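Local coordinates for prolyl-tRNA synthetase (Naegleria fowleri, PDB 6UYH), which probably attaches proline to its cognate tRNA through an ATP-dependent prolyl-adenylate step, and binds the inhibitor halofuginone together with an ATP analogue, at residues F165-S176 against Q262-T273. Sequence-based numbering, arbitrary orientation.
Sequences FYWQEGHSAFKS and QFAYQNSWGLST. With ANP (phosphoaminophosphonic acid-adenylate ester), chain C; HFG (7-bromo-6-chloro-3-{3-[(2R,3S)-3-hydroxypiperidin-2-yl]-2-oxopropyl}quinazolin-4(3H)-one), chain D.
Strands 165-174 and 265-272 pair antiparallel across the buried floor of the active site, from Trp167 opposite Ser272 to Phe174 opposite Tyr265. Backbone hydrogen bonds join them in a ladder; the straightest runs from Gly170 N to Trp269 O, 2.8 Å. The two faces of the pair do different work.

On the face away from the ligands, Trp269 folds back across the neighbouring strand. Its six-membered ring lies flat on Gly170, whose CA sits 3.4 Å from the ring centroid in a CH-pi contact. Gly170 has no side chain, and the ring occupies the space above its CA. Gln168 crosses Trp269 at about a right angle, with NE2 3.5 Å from Trp269 CE3 and the amide plane 36° from the ring. Asn143 and Tyr191 hold that amide. Farther along, Asn267 ND2 approaches Phe174 CE2 at 3.6 Å and bonds to Ala180 O and Glu183 of helix 177-198, which covers this face.

The opposite face carries both ligands. Phe165 lays its ring against the adenine of ANP, with ANP C6 over one face. Ser272 OG sits between its own backbone N and carbonyl carbon (chi1 80°), and from there donates to ANP N3 at 2.8 Å. Gly270 has no side chain, and the piperidine of halofuginone lies close over its backbone, HFG C4' being 3.4 Å from Gly270 N. Trp167, Glu169, His171 and Ser268 line the same pocket. His171 NE2 donates to Glu169 OE2 at 2.8 Å, while Tyr125 and Ser120 provide further bonds to this pair. Such an antiparallel platform, beneath the nucleotide site and what is probably the proline pocket, here filled by the piperidine, is the hallmark of the class II aminoacyl-tRNA synthetase catalytic core.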
ATOM      1  N   PHE A 165       3.344  11.331   5.856  1.00 17.27           N
ATOM      2  CA  PHE A 165       4.327  10.257   5.847  1.00 14.68           C
ATOM      3  C   PHE A 165       3.601   8.930   5.734  1.00 18.98           C
ATOM      4  O   PHE A 165       2.373   8.863   5.788  1.00 19.58           O
ATOM      5  CB  PHE A 165       5.269  10.320   7.080  1.00 13.59           C
ATOM      6  CG  PHE A 165       4.589  10.217   8.427  1.00 17.01           C
ATOM      7  CD1 PHE A 165       4.520   8.995   9.087  1.00 17.41           C
ATOM      8  CD2 PHE A 165       4.094  11.347   9.065  1.00 20.03           C
ATOM      9  CE1 PHE A 165       3.949   8.889  10.345  1.00 18.96           C
ATOM     10  CE2 PHE A 165       3.513  11.253  10.338  1.00 22.09           C
ATOM     11  CZ  PHE A 165       3.440  10.017  10.969  1.00 21.42           C
ATOM     12  N   TYR A 166       4.371   7.870   5.532  1.00 14.34           N
ATOM     13  CA  TYR A 166       3.829   6.528   5.344  1.00 19.41           C
ATOM     14  C   TYR A 166       4.363   5.644   6.457  1.00 18.96           C
ATOM     15  O   TYR A 166       5.520   5.785   6.866  1.00 18.52           O
ATOM     16  CB  TYR A 166       4.207   5.980   3.954  1.00 18.64           C
ATOM     17  CG  TYR A 166       3.841   6.994   2.901  1.00 22.60           C
ATOM     18  CD1 TYR A 166       2.545   7.080   2.434  1.00 21.39           C
ATOM     19  CD2 TYR A 166       4.773   7.923   2.432  1.00 22.33           C
ATOM     20  CE1 TYR A 166       2.174   8.041   1.495  1.00 22.84           C
ATOM     21  CE2 TYR A 166       4.411   8.896   1.485  1.00 22.22           C
ATOM     22  CZ  TYR A 166       3.108   8.953   1.037  1.00 23.17           C
ATOM     23  OH  TYR A 166       2.729   9.899   0.101  1.00 24.87           O
ATOM     24  N   TRP A 167       3.519   4.753   6.971  1.00 15.36           N
ATOM     25  CA  TRP A 167       3.961   3.882   8.054  1.00 15.17           C
ATOM     26  C   TRP A 167       3.180   2.580   7.993  1.00 15.76           C
ATOM     27  O   TRP A 167       2.306   2.393   7.141  1.00 16.24           O
ATOM     28  CB  TRP A 167       3.827   4.568   9.421  1.00 17.11           C
ATOM     29  CG  TRP A 167       2.430   4.721  10.028  1.00 16.64           C
ATOM     30  CD1 TRP A 167       1.219   4.325   9.504  1.00 15.91           C
ATOM     31  CD2 TRP A 167       2.135   5.345  11.281  1.00 17.10           C
ATOM     32  NE1 TRP A 167       0.199   4.658  10.378  1.00 17.16           N
ATOM     33  CE2 TRP A 167       0.738   5.281  11.472  1.00 15.61           C
ATOM     34  CE3 TRP A 167       2.926   5.942  12.272  1.00 18.79           C
ATOM     35  CZ2 TRP A 167       0.115   5.804  12.607  1.00 19.45           C
ATOM     36  CZ3 TRP A 167       2.310   6.461  13.397  1.00 20.53           C
ATOM     37  CH2 TRP A 167       0.917   6.390  13.552  1.00 23.30           C
ATOM     38  N   GLN A 168       3.521   1.663   8.891  1.00 16.33           N
ATOM     39  CA  GLN A 168       2.573   0.656   9.342  1.00 14.64           C
ATOM     40  C   GLN A 168       2.255   0.988  10.787  1.00 12.50           C
ATOM     41  O   GLN A 168       3.126   1.467  11.522  1.00 14.70           O
ATOM     42  CB  GLN A 168       3.107  -0.781   9.247  1.00 15.66           C
ATOM     43  CG  GLN A 168       4.441  -1.057   9.996  1.00 16.49           C
ATOM     44  CD  GLN A 168       4.327  -1.216  11.530  1.00 16.35           C
ATOM     45  OE1 GLN A 168       5.276  -0.901  12.257  1.00 17.50           O
ATOM     46  NE2 GLN A 168       3.188  -1.735  12.015  1.00 16.70           N
ATOM     47  N   GLU A 169       1.001   0.773  11.179  1.00 13.99           N
ATOM     48  CA  GLU A 169       0.619   0.813  12.584  1.00 15.28           C
ATOM     49  C   GLU A 169      -0.071  -0.499  12.931  1.00 15.94           C
ATOM     50  O   GLU A 169      -1.012  -0.926  12.245  1.00 16.01           O
ATOM     51  CB  GLU A 169      -0.276   2.033  12.912  1.00 14.89           C
ATOM     52  CG  GLU A 169      -1.535   2.133  12.044  1.00 16.79           C
ATOM     53  CD  GLU A 169      -2.363   3.366  12.360  1.00 20.93           C
ATOM     54  OE1 GLU A 169      -2.832   4.020  11.401  1.00 18.72           O
ATOM     55  OE2 GLU A 169      -2.545   3.673  13.559  1.00 18.99           O
ATOM     56  N   GLY A 170       0.413  -1.144  13.986  1.00 16.41           N
ATOM     57  CA  GLY A 170      -0.165  -2.380  14.486  1.00 17.96           C
ATOM     58  C   GLY A 170      -0.878  -2.090  15.796  1.00 21.03           C
ATOM     59  O   GLY A 170      -0.411  -1.281  16.589  1.00 19.40           O
ATOM     60  N   HIS A 171      -2.023  -2.733  15.989  1.00 17.97           N
ATOM     61  CA  HIS A 171      -2.867  -2.538  17.167  1.00 19.07           C
ATOM     62  C   HIS A 171      -3.337  -3.915  17.605  1.00 20.58           C
ATOM     63  O   HIS A 171      -4.076  -4.580  16.869  1.00 19.63           O
ATOM     64  CB  HIS A 171      -4.061  -1.635  16.838  1.00 18.40           C
ATOM     65  CG  HIS A 171      -3.675  -0.255  16.408  1.00 20.89           C
ATOM     66  ND1 HIS A 171      -3.697   0.822  17.269  1.00 19.68           N
ATOM     67  CD2 HIS A 171      -3.251   0.227  15.214  1.00 19.89           C
ATOM     68  CE1 HIS A 171      -3.299   1.905  16.628  1.00 23.12           C
ATOM     69  NE2 HIS A 171      -3.025   1.575  15.379  1.00 18.90           N
ATOM     70  N   SER A 172      -2.921  -4.353  18.792  1.00 19.14           N
ATOM     71  CA  SER A 172      -3.262  -5.681  19.274  1.00 20.87           C
ATOM     72  C   SER A 172      -3.988  -5.600  20.610  1.00 22.97           C
ATOM     73  O   SER A 172      -3.763  -4.682  21.401  1.00 21.42           O
ATOM     74  CB  SER A 172      -2.013  -6.543  19.422  1.00 26.15           C
ATOM     75  OG  SER A 172      -1.420  -6.760  18.157  1.00 27.95           O
ATOM     76  N   ALA A 173      -4.852  -6.583  20.851  1.00 21.14           N
ATOM     77  CA  ALA A 173      -5.597  -6.724  22.099  1.00 24.33           C
ATOM     78  C   ALA A 173      -5.429  -8.141  22.628  1.00 27.78           C
ATOM     79  O   ALA A 173      -5.464  -9.101  21.854  1.00 26.56           O
ATOM     80  CB  ALA A 173      -7.090  -6.419  21.885  1.00 23.40           C
ATOM     81  N   PHE A 174      -5.289  -8.268  23.950  1.00 25.00           N
ATOM     82  CA  PHE A 174      -4.986  -9.535  24.608  1.00 26.72           C
ATOM     83  C   PHE A 174      -5.836  -9.693  25.856  1.00 28.71           C
ATOM     84  O   PHE A 174      -6.319  -8.718  26.436  1.00 30.57           O
ATOM     85  CB  PHE A 174      -3.511  -9.630  25.023  1.00 25.70           C
ATOM     86  CG  PHE A 174      -2.552  -9.470  23.879  1.00 24.19           C
ATOM     87  CD1 PHE A 174      -2.062 -10.583  23.207  1.00 30.80           C
ATOM     88  CD2 PHE A 174      -2.132  -8.217  23.489  1.00 25.20           C
ATOM     89  CE1 PHE A 174      -1.163 -10.441  22.161  1.00 25.69           C
ATOM     90  CE2 PHE A 174      -1.240  -8.060  22.436  1.00 23.43           C
ATOM     91  CZ  PHE A 174      -0.755  -9.178  21.774  1.00 26.59           C
ATOM     92  N   LYS A 175      -5.978 -10.943  26.293  1.00 31.43           N
ATOM     93  CA  LYS A 175      -6.686 -11.205  27.538  1.00 35.70           C
ATOM     94  C   LYS A 175      -5.828 -10.950  28.771  1.00 37.40           C
ATOM     95  O   LYS A 175      -6.382 -10.764  29.857  1.00 38.42           O
ATOM     96  CB  LYS A 175      -7.210 -12.645  27.558  1.00 36.06           C
ATOM     97  CG  LYS A 175      -6.128 -13.707  27.674  1.00 47.81           C
ATOM     98  CD  LYS A 175      -6.734 -15.109  27.678  1.00 54.57           C
ATOM     99  CE  LYS A 175      -5.657 -16.182  27.759  1.00 59.87           C
ATOM    100  NZ  LYS A 175      -6.214 -17.550  27.564  1.00 68.67           N
ATOM    101  N   SER A 176      -4.501 -10.906  28.635  1.00 35.26           N
ATOM    102  CA  SER A 176      -3.629 -10.783  29.796  1.00 39.24           C
ATOM    103  C   SER A 176      -2.478  -9.830  29.507  1.00 41.70           C
ATOM    104  O   SER A 176      -2.117  -9.582  28.353  1.00 37.37           O
ATOM    105  CB  SER A 176      -3.061 -12.139  30.221  1.00 42.80           C
ATOM    106  OG  SER A 176      -2.189 -12.639  29.223  1.00 41.86           O
ATOM    107  N   GLN A 262     -13.717  -8.467  31.925  1.00 44.90           N
ATOM    108  CA  GLN A 262     -12.430  -7.815  32.102  1.00 47.49           C
ATOM    109  C   GLN A 262     -12.145  -6.923  30.907  1.00 46.12           C
ATOM    110  O   GLN A 262     -12.661  -7.149  29.806  1.00 39.20           O
ATOM    111  CB  GLN A 262     -11.301  -8.841  32.266  1.00 49.54           C
ATOM    112  CG  GLN A 262     -11.562  -9.872  33.359  1.00 62.47           C
ATOM    113  CD  GLN A 262     -10.508 -10.964  33.399  1.00 67.45           C
ATOM    114  OE1 GLN A 262      -9.636 -11.040  32.528  1.00 65.19           O
ATOM    115  NE2 GLN A 262     -10.582 -11.819  34.416  1.00 67.78           N
ATOM    116  N   PHE A 263     -11.321  -5.902  31.141  1.00 42.58           N
ATOM    117  CA  PHE A 263     -10.852  -5.031  30.075  1.00 39.38           C
ATOM    118  C   PHE A 263      -9.664  -5.670  29.367  1.00 35.46           C
ATOM    119  O   PHE A 263      -8.780  -6.247  30.010  1.00 33.97           O
ATOM    120  CB  PHE A 263     -10.442  -3.669  30.637  1.00 39.46           C
ATOM    121  CG  PHE A 263     -11.587  -2.845  31.130  1.00 39.99           C
ATOM    122  CD1 PHE A 263     -12.448  -2.234  30.237  1.00 39.31           C
ATOM    123  CD2 PHE A 263     -11.787  -2.657  32.491  1.00 45.89           C
ATOM    124  CE1 PHE A 263     -13.499  -1.462  30.682  1.00 43.25           C
ATOM    125  CE2 PHE A 263     -12.838  -1.887  32.949  1.00 42.87           C
ATOM    126  CZ  PHE A 263     -13.696  -1.287  32.051  1.00 43.30           C
ATOM    127  N   ALA A 264      -9.648  -5.571  28.038  1.00 30.67           N
ATOM    128  CA  ALA A 264      -8.538  -6.116  27.271  1.00 33.09           C
ATOM    129  C   ALA A 264      -7.260  -5.329  27.541  1.00 31.46           C
ATOM    130  O   ALA A 264      -7.288  -4.132  27.833  1.00 33.36           O
ATOM    131  CB  ALA A 264      -8.849  -6.088  25.769  1.00 30.72           C
ATOM    132  N   TYR A 265      -6.131  -6.022  27.441  1.00 28.53           N
ATOM    133  CA  TYR A 265      -4.827  -5.379  27.398  1.00 29.41           C
ATOM    134  C   TYR A 265      -4.472  -5.109  25.944  1.00 32.48           C
ATOM    135  O   TYR A 265      -4.716  -5.951  25.073  1.00 30.96           O
ATOM    136  CB  TYR A 265      -3.770  -6.262  28.054  1.00 27.18           C
ATOM    137  CG  TYR A 265      -3.938  -6.339  29.557  1.00 32.31           C
ATOM    138  CD1 TYR A 265      -3.185  -5.525  30.396  1.00 40.55           C
ATOM    139  CD2 TYR A 265      -4.868  -7.195  30.127  1.00 37.46           C
ATOM    140  CE1 TYR A 265      -3.339  -5.576  31.774  1.00 41.37           C
ATOM    141  CE2 TYR A 265      -5.029  -7.253  31.511  1.00 40.91           C
ATOM    142  CZ  TYR A 265      -4.261  -6.435  32.322  1.00 46.33           C
ATOM    143  OH  TYR A 265      -4.407  -6.478  33.689  1.00 55.33           O
ATOM    144  N   GLN A 266      -3.926  -3.922  25.674  1.00 25.56           N
ATOM    145  CA  GLN A 266      -3.634  -3.521  24.303  1.00 24.41           C
ATOM    146  C   GLN A 266      -2.206  -3.030  24.150  1.00 27.00           C
ATOM    147  O   GLN A 266      -1.594  -2.521  25.095  1.00 22.13           O
ATOM    148  CB  GLN A 266      -4.562  -2.415  23.812  1.00 24.27           C
ATOM    149  CG  GLN A 266      -6.000  -2.865  23.607  1.00 26.35           C
ATOM    150  CD  GLN A 266      -6.906  -1.695  23.326  1.00 28.16           C
ATOM    151  OE1 GLN A 266      -7.433  -1.074  24.251  1.00 27.15           O
ATOM    152  NE2 GLN A 266      -7.075  -1.365  22.045  1.00 23.63           N
ATOM    153  N   ASN A 267      -1.698  -3.185  22.928  1.00 23.07           N
ATOM    154  CA  ASN A 267      -0.461  -2.576  22.459  1.00 22.43           C
ATOM    155  C   ASN A 267      -0.746  -1.829  21.163  1.00 21.76           C
ATOM    156  O   ASN A 267      -1.716  -2.125  20.459  1.00 21.55           O
ATOM    157  CB  ASN A 267       0.630  -3.611  22.156  1.00 20.41           C
ATOM    158  CG  ASN A 267       0.952  -4.499  23.323  1.00 23.30           C
ATOM    159  OD1 ASN A 267       0.840  -4.104  24.492  1.00 23.76           O
ATOM    160  ND2 ASN A 267       1.391  -5.712  23.014  1.00 22.27           N
ATOM    161  N   SER A 268       0.134  -0.884  20.826  1.00 22.26           N
ATOM    162  CA  SER A 268       0.218  -0.388  19.453  1.00 17.88           C
ATOM    163  C   SER A 268       1.675  -0.085  19.134  1.00 20.03           C
ATOM    164  O   SER A 268       2.497   0.112  20.030  1.00 20.36           O
ATOM    165  CB  SER A 268      -0.682   0.843  19.213  1.00 20.86           C
ATOM    166  OG  SER A 268      -0.223   1.972  19.931  1.00 22.76           O
ATOM    167  N   TRP A 269       2.006  -0.078  17.842  1.00 19.02           N
ATOM    168  CA  TRP A 269       3.401   0.013  17.437  1.00 19.61           C
ATOM    169  C   TRP A 269       3.449   0.521  16.003  1.00 16.10           C
ATOM    170  O   TRP A 269       2.582   0.179  15.198  1.00 17.43           O
ATOM    171  CB  TRP A 269       4.124  -1.345  17.564  1.00 21.32           C
ATOM    172  CG  TRP A 269       3.217  -2.592  17.547  1.00 22.15           C
ATOM    173  CD1 TRP A 269       2.572  -3.160  18.619  1.00 18.79           C
ATOM    174  CD2 TRP A 269       2.896  -3.422  16.407  1.00 18.39           C
ATOM    175  NE1 TRP A 269       1.864  -4.279  18.216  1.00 20.65           N
ATOM    176  CE2 TRP A 269       2.047  -4.461  16.867  1.00 20.58           C
ATOM    177  CE3 TRP A 269       3.255  -3.388  15.053  1.00 18.28           C
ATOM    178  CZ2 TRP A 269       1.544  -5.454  16.018  1.00 21.13           C
ATOM    179  CZ3 TRP A 269       2.743  -4.386  14.197  1.00 19.60           C
ATOM    180  CH2 TRP A 269       1.895  -5.397  14.689  1.00 19.23           C
ATOM    181  N   GLY A 270       4.436   1.356  15.699  1.00 18.11           N
ATOM    182  CA  GLY A 270       4.533   1.920  14.359  1.00 15.74           C
ATOM    183  C   GLY A 270       5.963   2.142  13.922  1.00 18.50           C
ATOM    184  O   GLY A 270       6.851   2.416  14.735  1.00 18.97           O
ATOM    185  N   LEU A 271       6.165   2.079  12.605  1.00 17.11           N
ATOM    186  CA  LEU A 271       7.450   2.266  11.937  1.00 16.45           C
ATOM    187  C   LEU A 271       7.148   2.992  10.632  1.00 16.66           C
ATOM    188  O   LEU A 271       6.211   2.596   9.936  1.00 16.44           O
ATOM    189  CB  LEU A 271       8.108   0.905  11.650  1.00 16.66           C
ATOM    190  CG  LEU A 271       9.462   0.877  10.941  1.00 21.93           C
ATOM    191  CD1 LEU A 271      10.568   1.117  11.949  1.00 22.00           C
ATOM    192  CD2 LEU A 271       9.660  -0.450  10.214  1.00 22.31           C
ATOM    193  N   SER A 272       7.918   4.040  10.295  1.00 16.33           N
ATOM    194  CA  SER A 272       7.568   4.919   9.167  1.00 16.93           C
ATOM    195  C   SER A 272       8.694   5.022   8.139  1.00 18.00           C
ATOM    196  O   SER A 272       9.793   4.483   8.315  1.00 18.36           O
ATOM    197  CB  SER A 272       7.243   6.329   9.661  1.00 16.88           C
ATOM    198  OG  SER A 272       8.448   7.037   9.912  1.00 19.28           O
ATOM    199  N   THR A 273       8.422   5.809   7.089  1.00 17.16           N
ATOM    200  CA  THR A 273       9.412   6.146   6.072  1.00 18.74           C
ATOM    201  C   THR A 273      10.550   7.015   6.613  1.00 16.96           C
ATOM    202  O   THR A 273      11.483   7.315   5.861  1.00 17.32           O
ATOM    203  CB  THR A 273       8.723   6.823   4.878  1.00 18.53           C
ATOM    204  OG1 THR A 273       7.718   7.754   5.324  1.00 15.79           O
ATOM    205  CG2 THR A 273       8.068   5.745   3.983  1.00 16.69           C
TER
HETATM  206  PG  ANP C 601       8.520  12.504  17.078  1.00 44.96           P
HETATM  207  O1G ANP C 601       9.188  13.125  18.213  1.00 48.39           O
HETATM  208  O2G ANP C 601       7.456  13.533  16.506  1.00 37.08           O
HETATM  209  O3G ANP C 601       9.647  12.166  16.027  1.00 52.93           O
HETATM  210  PB  ANP C 601       6.171  10.750  17.700  1.00 37.32           P
HETATM  211  O1B ANP C 601       5.838  10.478  19.090  1.00 38.66           O
HETATM  212  O2B ANP C 601       5.290  11.927  17.177  1.00 31.96           O
HETATM  213  N3B ANP C 601       7.763  11.104  17.483  1.00 46.77           N
HETATM  214  PA  ANP C 601       4.829   8.339  16.830  1.00 26.46           P
HETATM  215  O1A ANP C 601       4.967   7.468  18.016  1.00 32.74           O
HETATM  216  O2A ANP C 601       3.475   8.966  16.787  1.00 26.06           O
HETATM  217  O3A ANP C 601       5.905   9.508  16.810  1.00 31.43           O
HETATM  218  O5' ANP C 601       5.086   7.629  15.408  1.00 29.10           O
HETATM  219  C5' ANP C 601       5.637   6.315  15.162  1.00 25.80           C
HETATM  220  C4' ANP C 601       6.941   6.507  14.433  1.00 31.92           C
HETATM  221  O4' ANP C 601       6.716   7.260  13.220  1.00 24.98           O
HETATM  222  C3' ANP C 601       7.949   7.333  15.216  1.00 35.76           C
HETATM  223  O3' ANP C 601       8.684   6.508  16.112  1.00 47.43           O
HETATM  224  C2' ANP C 601       8.833   7.919  14.114  1.00 28.95           C
HETATM  225  O2' ANP C 601       9.914   7.043  13.827  1.00 29.21           O
HETATM  226  C1' ANP C 601       7.853   8.057  12.931  1.00 20.67           C
HETATM  227  N9  ANP C 601       7.407   9.424  12.694  1.00 24.31           N
HETATM  228  C8  ANP C 601       6.782  10.259  13.584  1.00 21.83           C
HETATM  229  N7  ANP C 601       6.486  11.439  13.098  1.00 23.11           N
HETATM  230  C5  ANP C 601       6.947  11.377  11.788  1.00 21.25           C
HETATM  231  C6  ANP C 601       6.937  12.311  10.736  1.00 22.18           C
HETATM  232  N6  ANP C 601       6.377  13.520  10.815  1.00 20.37           N
HETATM  233  N1  ANP C 601       7.510  11.942   9.569  1.00 19.74           N
HETATM  234  C2  ANP C 601       8.027  10.714   9.465  1.00 19.60           C
HETATM  235  N3  ANP C 601       8.077   9.744  10.380  1.00 19.85           N
HETATM  236  C4  ANP C 601       7.521  10.143  11.529  1.00 20.06           C
HETATM  237  O4' HFG D 602       0.572   7.955  17.230  1.00 20.28           O
HETATM  238  C21 HFG D 602       0.903   7.872  18.394  1.00 24.81           C
HETATM  239  C3' HFG D 602       0.911   6.552  19.130  1.00 20.55           C
HETATM  240  C2' HFG D 602       1.093   5.302  18.259  1.00 20.83           C
HETATM  241  N1' HFG D 602      -0.048   5.066  17.365  1.00 17.42           N
HETATM  242  C6' HFG D 602       0.071   3.791  16.649  1.00 16.82           C
HETATM  243  C5' HFG D 602       1.321   3.727  15.813  1.00 18.02           C
HETATM  244  C4' HFG D 602       2.554   4.030  16.670  1.00 17.85           C
HETATM  245  C39 HFG D 602       2.379   5.331  17.431  1.00 16.99           C
HETATM  246  O7' HFG D 602       3.508   5.542  18.286  1.00 18.66           O
HETATM  247  C1' HFG D 602       1.316   9.115  19.196  1.00 20.25           C
HETATM  248  N3  HFG D 602       0.784  10.344  18.611  1.00 19.80           N
HETATM  249  C4  HFG D 602      -0.587  10.553  18.682  1.00 16.95           C
HETATM  250  O11 HFG D 602      -1.317   9.765  19.255  1.00 22.03           O
HETATM  251  C10 HFG D 602      -1.039  11.761  17.978  1.00 22.33           C
HETATM  252  C5  HFG D 602      -2.388  12.108  17.977  1.00 20.51           C
HETATM  253  C2  HFG D 602       1.615  11.206  17.947  1.00 22.25           C
HETATM  254  N1  HFG D 602       1.258  12.261  17.306  1.00 23.99           N
HETATM  255  C9  HFG D 602      -0.107  12.550  17.298  1.00 23.05           C
HETATM  256  C8  HFG D 602      -0.541  13.655  16.567  1.00 22.26           C
HETATM  257  C7  HFG D 602      -1.890  13.969  16.554  1.00 23.39           C
HETATM  258 BR1  HFG D 602      -2.456  15.413  15.467  1.00 38.31          BR
HETATM  259  C6  HFG D 602      -2.799  13.224  17.275  1.00 21.53           C
HETATM  260 CL1  HFG D 602      -4.470  13.693  17.368  1.00 29.18          CL
HETATM  261  O   HOH W   1      -4.775  -2.040  20.358  1.00 22.28           O